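Local coordinates for protein D-psicose 3-epimerase (Agrobacterium tumefaciens, PDB 2HK0) that catalyses the metal-dependent C3 epimerisation of ketohexoses, interconverting D-psicose and D-fructose at a TIM-barrel active site, at residues Y26-E31 with G271-D276; R111-V116 with A157-D162; L167-L172 with H178-A183. One frame throughout, in Å; residues are numbered along the deposited sequence.

Contact 1 (Y26-E31 with G271-D276); sequences YYSYWE and GTIGSD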
loop_
_atom_site.group_PDB
_atom_site.type_symbol
_atom_site.label_atom_id
_atom_site.label_comp_id
_atom_site.label_asym_id
_atom_site.label_seq_id
_atom_site.Cartn_x
_atom_site.Cartn_y
_atom_site.Cartn_z
ATOM N N TYR A 26 -14.210 -17.874 13.477
ATOM C CA TYR A 26 -14.241 -18.217 14.894
ATOM C C TYR A 26 -15.643 -17.805 15.390
ATOM O O TYR A 26 -15.985 -16.626 15.340
ATOM C CB TYR A 26 -13.154 -17.421 15.622
ATOM C CG TYR A 26 -12.936 -17.828 17.055
ATOM C CD1 TYR A 26 -12.802 -19.171 17.402
ATOM C CD2 TYR A 26 -12.769 -16.869 18.051
ATOM C CE1 TYR A 26 -12.497 -19.553 18.709
ATOM C CE2 TYR A 26 -12.458 -17.239 19.368
ATOM C CZ TYR A 26 -12.322 -18.582 19.686
ATOM O OH TYR A 26 -11.987 -18.960 20.969
ATOM N N TYR A 27 -16.443 -18.762 15.876
ATOM C CA TYR A 27 -17.824 -18.460 16.293
ATOM C C TYR A 27 -18.007 -17.373 17.365
ATOM O O TYR A 27 -19.065 -16.748 17.421
ATOM C CB TYR A 27 -18.556 -19.747 16.724
ATOM C CG TYR A 27 -18.348 -20.077 18.173
ATOM C CD1 TYR A 27 -17.117 -20.548 18.626
ATOM C CD2 TYR A 27 -19.349 -19.820 19.113
ATOM C CE1 TYR A 27 -16.877 -20.748 19.978
ATOM C CE2 TYR A 27 -19.123 -20.025 20.478
ATOM C CZ TYR A 27 -17.883 -20.485 20.897
ATOM O OH TYR A 27 -17.640 -20.681 22.230
ATOM N N SER A 28 -16.992 -17.130 18.192
ATOM C CA SER A 28 -17.086 -16.088 19.228
ATOM C C SER A 28 -17.328 -14.672 18.671
ATOM O O SER A 28 -17.565 -13.715 19.421
ATOM C CB SER A 28 -15.832 -16.078 20.095
ATOM O OG SER A 28 -15.829 -17.193 20.964
ATOM N N TYR A 29 -17.233 -14.546 17.359
ATOM C CA TYR A 29 -17.504 -13.285 16.671
ATOM C C TYR A 29 -18.914 -12.798 17.063
ATOM O O TYR A 29 -19.158 -11.608 17.208
ATOM C CB TYR A 29 -17.467 -13.552 15.168
ATOM C CG TYR A 29 -18.081 -12.500 14.272
ATOM C CD1 TYR A 29 -17.499 -11.240 14.134
ATOM C CD2 TYR A 29 -19.168 -12.812 13.464
ATOM C CE1 TYR A 29 -17.976 -10.323 13.194
ATOM C CE2 TYR A 29 -19.657 -11.912 12.531
ATOM C CZ TYR A 29 -19.057 -10.670 12.390
ATOM O OH TYR A 29 -19.524 -9.798 11.419
ATOM N N TRP A 30 -19.829 -13.742 17.238
ATOM C CA TRP A 30 -21.223 -13.444 17.581
ATOM C C TRP A 30 -21.525 -13.388 19.088
ATOM O O TRP A 30 -22.668 -13.133 19.474
ATOM C CB TRP A 30 -22.144 -14.489 16.932
ATOM C CG TRP A 30 -22.327 -14.348 15.433
ATOM C CD1 TRP A 30 -23.150 -13.469 14.789
ATOM C CD2 TRP A 30 -21.671 -15.106 14.405
ATOM N NE1 TRP A 30 -23.051 -13.628 13.430
ATOM C CE2 TRP A 30 -22.146 -14.626 13.166
ATOM C CE3 TRP A 30 -20.722 -16.142 14.412
ATOM C CZ2 TRP A 30 -21.705 -15.145 11.940
ATOM C CZ3 TRP A 30 -20.284 -16.658 13.198
ATOM C CH2 TRP A 30 -20.776 -16.157 11.977
ATOM N N GLU A 31 -20.526 -13.602 19.940
ATOM C CA GLU A 31 -20.780 -13.594 21.382
ATOM C C GLU A 31 -20.018 -12.538 22.174
ATOM O O GLU A 31 -19.180 -11.815 21.623
ATOM C CB GLU A 31 -20.469 -14.971 21.967
ATOM C CG GLU A 31 -21.335 -16.097 21.420
ATOM C CD GLU A 31 -22.799 -15.971 21.844
ATOM O OE1 GLU A 31 -23.057 -15.444 22.947
ATOM O OE2 GLU A 31 -23.686 -16.410 21.080
ATOM N N GLY A 271 -18.636 -7.800 28.078
ATOM C CA GLY A 271 -18.431 -9.185 28.446
ATOM C C GLY A 271 -16.964 -9.513 28.584
ATOM O O GLY A 271 -16.101 -8.646 28.460
ATOM N N THR A 272 -16.686 -10.778 28.851
ATOM C CA THR A 272 -15.324 -11.263 29.004
ATOM C C THR A 272 -14.502 -11.126 27.710
ATOM O O THR A 272 -13.316 -10.799 27.754
ATOM C CB THR A 272 -15.343 -12.739 29.430
ATOM O OG1 THR A 272 -16.109 -12.865 30.633
ATOM C CG2 THR A 272 -13.937 -13.241 29.689
ATOM N N ILE A 273 -15.127 -11.388 26.564
ATOM C CA ILE A 273 -14.409 -11.282 25.295
ATOM C C ILE A 273 -14.009 -9.816 25.096
ATOM O O ILE A 273 -12.845 -9.508 24.812
ATOM C CB ILE A 273 -15.298 -11.765 24.113
ATOM C CG1 ILE A 273 -15.555 -13.267 24.254
ATOM C CG2 ILE A 273 -14.619 -11.471 22.781
ATOM C CD1 ILE A 273 -16.564 -13.819 23.282
ATOM N N GLY A 274 -14.981 -8.917 25.284
ATOM C CA GLY A 274 -14.726 -7.493 25.131
ATOM C C GLY A 274 -13.537 -6.997 25.940
ATOM O O GLY A 274 -12.705 -6.249 25.436
ATOM N N SER A 275 -13.436 -7.415 27.198
ATOM C CA SER A 275 -12.326 -6.965 28.016
ATOM C C SER A 275 -11.037 -7.757 27.740
ATOM O O SER A 275 -9.943 -7.196 27.789
ATOM C CB SER A 275 -12.696 -7.056 29.497
ATOM O OG SER A 275 -12.796 -8.407 29.884
ATOM N N ASP A 276 -11.161 -9.048 27.447
ATOM C CA ASP A 276 -9.988 -9.878 27.164
ATOM C C ASP A 276 -9.313 -9.510 25.840
ATOM O O ASP A 276 -8.085 -9.460 25.761
ATOM C CB ASP A 276 -10.366 -11.362 27.138
ATOM C CG ASP A 276 -10.496 -11.960 28.540
ATOM O OD1 ASP A 276 -10.145 -11.260 29.514
ATOM O OD2 ASP A 276 -10.939 -13.130 28.662
#
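Ile273 sends its CD1 methyl against Ser28 and Glu31, joining the loop after the first strand of the TIM barrel, 22-26, to helix 271-276, which follows the last strand, 260-263. The methyl lies 3.7 Å from the carbonyl oxygen Glu31 O and 4.0 Å from Ser28 CB, so a single branch carries the whole contact. CG1 is anti to the carbonyl carbon of Ile273 and chi2 is 172°, so that the extended chain carries CD1 out from the helix to the 26-31 loop; Glu31 CB, at 4.3 Å from Ile273 CD1, adds a looser apolar touch. Ser28 OG in turn sits 3.8 Å above the plane of the Tyr27 ring, toward its rim. The 3-10 turn 27-30 sets up this surface: Glu31 N bonds to Ser28 O, bringing the two touched residues together. The carboxylate of Glu31 serves another partner, OE2 hydrogen-bonding Tyr41 OH. Farther out, Ile273 pairs through its backbone with His32, while Thr272 OG1 bonds Glu33 OE2 and Asp276 OD2 bonds Trp34 NE1. Within the helix Thr272 O accepts from Asp276 N at 2.8 Å and also from Ser275 OG, both coming from the same face of its carbonyl plane.

Contact 2 (R111-V116 with A157-D162); sequences RTLSNV and ADFAND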
loop_
_atom_site.group_PDB
_atom_site.type_symbol
_atom_site.label_atom_id
_atom_site.label_comp_id
_atom_site.label_asym_id
_atom_site.label_seq_id
_atom_site.Cartn_x
_atom_site.Cartn_y
_atom_site.Cartn_z
ATOM N N ARG A 111 -5.836 -34.808 27.471
ATOM C CA ARG A 111 -7.285 -34.917 27.632
ATOM C C ARG A 111 -8.031 -34.149 26.532
ATOM O O ARG A 111 -8.962 -34.665 25.896
ATOM C CB ARG A 111 -7.689 -34.366 29.003
ATOM C CG ARG A 111 -9.183 -34.346 29.250
ATOM C CD ARG A 111 -9.490 -33.531 30.490
ATOM N NE ARG A 111 -10.881 -33.652 30.906
ATOM C CZ ARG A 111 -11.469 -32.817 31.759
ATOM N NH1 ARG A 111 -10.776 -31.805 32.267
ATOM N NH2 ARG A 111 -12.737 -32.999 32.114
ATOM N N THR A 112 -7.620 -32.905 26.310
ATOM C CA THR A 112 -8.255 -32.069 25.301
ATOM C C THR A 112 -8.089 -32.673 23.912
ATOM O O THR A 112 -9.034 -32.735 23.141
ATOM C CB THR A 112 -7.651 -30.649 25.321
ATOM O OG1 THR A 112 -7.791 -30.100 26.634
ATOM C CG2 THR A 112 -8.360 -29.747 24.350
ATOM N N LEU A 113 -6.881 -33.123 23.595
ATOM C CA LEU A 113 -6.606 -33.722 22.289
ATOM C C LEU A 113 -7.484 -34.962 22.041
ATOM O O LEU A 113 -7.979 -35.171 20.930
ATOM C CB LEU A 113 -5.119 -34.100 22.206
ATOM C CG LEU A 113 -4.066 -33.320 21.400
ATOM C CD1 LEU A 113 -4.516 -31.928 21.071
ATOM C CD2 LEU A 113 -2.750 -33.307 22.182
ATOM N N SER A 114 -7.674 -35.791 23.072
ATOM C CA SER A 114 -8.511 -36.980 22.929
ATOM C C SER A 114 -9.948 -36.562 22.622
ATOM O O SER A 114 -10.610 -37.148 21.765
ATOM C CB SER A 114 -8.491 -37.818 24.212
ATOM O OG SER A 114 -7.180 -38.301 24.476
ATOM N N ASN A 115 -10.432 -35.547 23.323
ATOM C CA ASN A 115 -11.794 -35.078 23.098
ATOM C C ASN A 115 -11.925 -34.444 21.711
ATOM O O ASN A 115 -12.915 -34.656 21.015
ATOM C CB ASN A 115 -12.196 -34.091 24.193
ATOM C CG ASN A 115 -12.398 -34.775 25.539
ATOM O OD1 ASN A 115 -12.844 -35.917 25.595
ATOM N ND2 ASN A 115 -12.078 -34.078 26.620
ATOM N N VAL A 116 -10.902 -33.686 21.318
ATOM C CA VAL A 116 -10.856 -33.017 20.020
ATOM C C VAL A 116 -11.000 -34.036 18.883
ATOM O O VAL A 116 -11.690 -33.791 17.885
ATOM C CB VAL A 116 -9.519 -32.249 19.904
ATOM C CG1 VAL A 116 -9.083 -32.141 18.475
ATOM C CG2 VAL A 116 -9.670 -30.857 20.562
ATOM N N ALA A 157 3.577 -34.078 21.088
ATOM C CA ALA A 157 3.426 -34.234 19.644
ATOM C C ALA A 157 3.012 -35.622 19.172
ATOM O O ALA A 157 2.118 -35.753 18.322
ATOM C CB ALA A 157 4.713 -33.810 18.933
ATOM N N ASP A 158 3.666 -36.656 19.699
ATOM C CA ASP A 158 3.346 -38.016 19.283
ATOM C C ASP A 158 1.910 -38.381 19.654
ATOM O O ASP A 158 1.220 -39.055 18.892
ATOM C CB ASP A 158 4.325 -39.018 19.910
ATOM C CG ASP A 158 5.746 -38.903 19.339
ATOM O OD1 ASP A 158 5.942 -38.260 18.279
ATOM O OD2 ASP A 158 6.674 -39.482 19.951
ATOM N N PHE A 159 1.462 -37.937 20.828
ATOM C CA PHE A 159 0.100 -38.224 21.264
ATOM C C PHE A 159 -0.874 -37.613 20.255
ATOM O O PHE A 159 -1.818 -38.264 19.819
ATOM C CB PHE A 159 -0.129 -37.652 22.675
ATOM C CG PHE A 159 -1.422 -38.088 23.311
ATOM C CD1 PHE A 159 -2.607 -37.418 23.041
ATOM C CD2 PHE A 159 -1.445 -39.173 24.190
ATOM C CE1 PHE A 159 -3.809 -37.812 23.638
ATOM C CE2 PHE A 159 -2.637 -39.582 24.794
ATOM C CZ PHE A 159 -3.827 -38.894 24.514
ATOM N N ALA A 160 -0.623 -36.365 19.867
ATOM C CA ALA A 160 -1.474 -35.692 18.886
ATOM C C ALA A 160 -1.394 -36.419 17.541
ATOM O O ALA A 160 -2.404 -36.634 16.870
ATOM C CB ALA A 160 -1.022 -34.236 18.707
ATOM N N ASN A 161 -0.177 -36.791 17.158
ATOM C CA ASN A 161 0.044 -37.466 15.893
ATOM C C ASN A 161 -0.709 -38.786 15.783
ATOM O O ASN A 161 -1.192 -39.142 14.709
ATOM C CB ASN A 161 1.538 -37.702 15.658
ATOM C CG ASN A 161 1.816 -38.305 14.284
ATOM O OD1 ASN A 161 2.408 -39.379 14.174
ATOM N ND2 ASN A 161 1.380 -37.617 13.233
ATOM N N ASP A 162 -0.822 -39.520 16.881
ATOM C CA ASP A 162 -1.551 -40.781 16.815
ATOM C C ASP A 162 -3.013 -40.496 16.491
ATOM O O ASP A 162 -3.699 -41.327 15.904
ATOM C CB ASP A 162 -1.444 -41.556 18.137
ATOM C CG ASP A 162 -0.053 -42.145 18.360
ATOM O OD1 ASP A 162 0.714 -42.273 17.379
ATOM O OD2 ASP A 162 0.271 -42.492 19.517
#
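Two of the outer helices of the TIM barrel, 99-118 and 142-162, pack side by side here through Leu113 and Ser114 on one and Phe159 and Ala160 on the other. Their segment axes are nearly parallel, 12° apart, with a closest approach of 10.0 Å, and the backbones come nearest at Leu113 and Ala160. Phe159 spans the gap: with CG anti to its backbone N (chi1 -170°), the ring reaches out to helix 99-118 and presents its edge there. Ser114 OG meets that edge in the plane of the ring, 3.4 Å from Phe159 CZ, and Leu113 CB lies near the same plane at 4.2 Å from Phe159 CE1. The hydroxyl of Ser114 has its hydrogen-bonding partner within its own helix, Glu110 O; toward Phe159 its oxygen faces the C-H edge of the ring, a contact that is probably mildly favourable without being a hydrogen bond. Deeper in, Leu113 CD2 rests on the methyl Ala160 CB at 4.0 Å. Around this pair, Thr112 and Asn115 bond Asn61 and lean on helix 57-60, whereas Asp158 forms a salt bridge with Lys195 and Ala157 O bonds Asn197, linking helix 142-162 to the approach to strand 198-203. Each helix leads through a short loop into a barrel strand, 123-126 and 166-170 respectively.

Contact 3 (L167-L172 with H178-A183); sequences LCIEVL and HVLNTA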
loop_
_atom_site.group_PDB
_atom_site.type_symbol
_atom_site.label_atom_id
_atom_site.label_comp_id
_atom_site.label_asym_id
_atom_site.label_seq_id
_atom_site.Cartn_x
_atom_site.Cartn_y
_atom_site.Cartn_z
ATOM N N LEU A 167 -0.436 -29.720 15.478
ATOM C CA LEU A 167 -0.372 -28.679 16.498
ATOM C C LEU A 167 0.223 -27.443 15.811
ATOM O O LEU A 167 1.363 -27.478 15.329
ATOM C CB LEU A 167 0.537 -29.142 17.649
ATOM C CG LEU A 167 0.079 -30.455 18.313
ATOM C CD1 LEU A 167 1.106 -30.941 19.324
ATOM C CD2 LEU A 167 -1.278 -30.221 18.983
ATOM N N CYS A 168 -0.541 -26.357 15.755
ATOM C CA CYS A 168 -0.070 -25.141 15.093
ATOM C C CYS A 168 0.248 -24.051 16.107
ATOM O O CYS A 168 -0.646 -23.554 16.796
ATOM C CB CYS A 168 -1.126 -24.669 14.095
ATOM S SG CYS A 168 -1.522 -25.963 12.884
ATOM N N ILE A 169 1.531 -23.699 16.183
ATOM C CA ILE A 169 2.066 -22.709 17.117
ATOM C C ILE A 169 1.852 -21.296 16.607
ATOM O O ILE A 169 2.463 -20.886 15.616
ATOM C CB ILE A 169 3.578 -22.938 17.321
ATOM C CG1 ILE A 169 3.830 -24.430 17.587
ATOM C CG2 ILE A 169 4.105 -22.063 18.469
ATOM C CD1 ILE A 169 3.095 -24.990 18.799
ATOM N N GLU A 170 1.007 -20.542 17.305
ATOM C CA GLU A 170 0.687 -19.186 16.864
ATOM C C GLU A 170 1.703 -18.137 17.266
ATOM O O GLU A 170 2.112 -18.064 18.424
ATOM C CB GLU A 170 -0.706 -18.777 17.369
ATOM C CG GLU A 170 -1.210 -17.430 16.832
ATOM C CD GLU A 170 -2.665 -17.139 17.227
ATOM O OE1 GLU A 170 -3.128 -17.687 18.252
ATOM O OE2 GLU A 170 -3.340 -16.352 16.523
ATOM N N VAL A 171 2.109 -17.331 16.287
ATOM C CA VAL A 171 3.068 -16.244 16.497
ATOM C C VAL A 171 2.203 -15.055 16.913
ATOM O O VAL A 171 1.253 -14.711 16.213
ATOM C CB VAL A 171 3.840 -15.947 15.180
ATOM C CG1 VAL A 171 4.733 -14.716 15.338
ATOM C CG2 VAL A 171 4.699 -17.166 14.810
ATOM N N LEU A 172 2.518 -14.448 18.054
ATOM C CA LEU A 172 1.721 -13.324 18.578
ATOM C C LEU A 172 2.479 -12.002 18.720
ATOM O O LEU A 172 3.708 -11.976 18.703
ATOM C CB LEU A 172 1.157 -13.700 19.950
ATOM C CG LEU A 172 0.247 -14.920 20.028
ATOM C CD1 LEU A 172 0.021 -15.283 21.504
ATOM C CD2 LEU A 172 -1.071 -14.620 19.341
ATOM N N HIS A 178 5.962 -13.120 24.657
ATOM C CA HIS A 178 7.313 -12.589 24.646
ATOM C C HIS A 178 8.317 -13.551 24.065
ATOM O O HIS A 178 9.508 -13.252 24.063
ATOM C CB HIS A 178 7.739 -12.281 26.069
ATOM C CG HIS A 178 7.639 -13.465 26.975
ATOM N ND1 HIS A 178 6.429 -13.971 27.396
ATOM C CD2 HIS A 178 8.590 -14.269 27.506
ATOM C CE1 HIS A 178 6.637 -15.036 28.151
ATOM N NE2 HIS A 178 7.942 -15.238 28.235
ATOM N N VAL A 179 7.844 -14.700 23.585
ATOM C CA VAL A 179 8.741 -15.715 23.036
ATOM C C VAL A 179 8.762 -15.807 21.502
ATOM O O VAL A 179 9.827 -15.776 20.897
ATOM C CB VAL A 179 8.393 -17.098 23.642
ATOM C CG1 VAL A 179 9.308 -18.184 23.069
ATOM C CG2 VAL A 179 8.528 -17.020 25.167
ATOM N N LEU A 180 7.589 -15.929 20.887
ATOM C CA LEU A 180 7.485 -16.010 19.419
ATOM C C LEU A 180 6.634 -14.815 18.935
ATOM O O LEU A 180 5.409 -14.797 19.113
ATOM C CB LEU A 180 6.835 -17.343 19.012
ATOM C CG LEU A 180 7.434 -18.621 19.642
ATOM C CD1 LEU A 180 6.624 -19.856 19.226
ATOM C CD2 LEU A 180 8.886 -18.796 19.193
ATOM N N ASN A 181 7.296 -13.816 18.348
ATOM C CA ASN A 181 6.638 -12.602 17.855
ATOM C C ASN A 181 6.759 -12.464 16.353
ATOM O O ASN A 181 6.092 -11.633 15.727
ATOM C CB ASN A 181 7.289 -11.369 18.473
ATOM C CG ASN A 181 7.132 -11.326 19.966
ATOM O OD1 ASN A 181 8.086 -11.068 20.687
ATOM N ND2 ASN A 181 5.919 -11.582 20.443
ATOM N N THR A 182 7.599 -13.303 15.782
ATOM C CA THR A 182 7.892 -13.253 14.366
ATOM C C THR A 182 7.778 -14.608 13.649
ATOM O O THR A 182 8.028 -15.654 14.253
ATOM C CB THR A 182 9.332 -12.698 14.258
ATOM O OG1 THR A 182 9.290 -11.308 13.903
ATOM C CG2 THR A 182 10.144 -13.500 13.353
ATOM N N ALA A 183 7.409 -14.595 12.367
ATOM C CA ALA A 183 7.332 -15.839 11.614
ATOM C C ALA A 183 8.701 -16.556 11.693
ATOM O O ALA A 183 8.765 -17.759 11.882
ATOM C CB ALA A 183 6.956 -15.552 10.149
HETATM O O HOH W 1 3.486 -16.553 20.416
#
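The carboxamide of Asn181 meets Leu172 at its edge: ND2 donates to Leu172 O at 2.8 Å, nearly straight (173° at the hydrogen), with the acceptor in the amide plane. Seen from the acceptor, the donor stands above the carbonyl plane, 37° out of it. ND2 also bonds Asn177 O, so two carbonyls fix the rotation of the amide. The other flat group, the His178 ring, has Val179 CG2 3.5 Å above one face, toward the rim, while both its nitrogens are bonded at the edge, ND1 to Tyr136 OH and NE2 to Asp145 OD2. With CG of Asn181 set beside its backbone N (chi1 -63°), ND2 and CA both face Leu172 O, and Asn181 CA gives Leu172 O a further CH...O contact of 3.1 Å. These bonds hold the loop before helix 183-193 across the C-terminal end of strand 166-170, the end at which TIM barrels carry their active sites. Leu172 N donates to Leu180 O at 3.1 Å, and that oxygen also accepts from a water, which donates to Glu170 O as well. Beside them the side chains of Ile169 and Leu180 cross obliquely, Ile169 CG2 and Leu180 CD1 pressing together at 3.4 Å, tighter than usual for two carbons. Trp280 of the second subunit packs on His178 and Asn181.

How the contacts relate
All three contacts belong to one eight-stranded parallel barrel. Contact 1 joins the regions after the first and last barrel strands, neighbours in the closed sheet, and spans the sequence that holds the other two; contact 2 precedes contact 3 along the chain. Contact 2 lies in the outer helix layer, whereas contacts 1 and 3 involve segments following strands, at the end where TIM barrels carry their active sites. Contacts 2 and 3, with centres about 20 Å apart, touch directly: Leu167 CG is 4.0 Å from Ala160 CB and Leu167 CD2 4.2 Å from Leu113 CD1. Contact 1 stands apart, its nearest atoms about 9 Å from contact 3 and about 12 Å from contact 2.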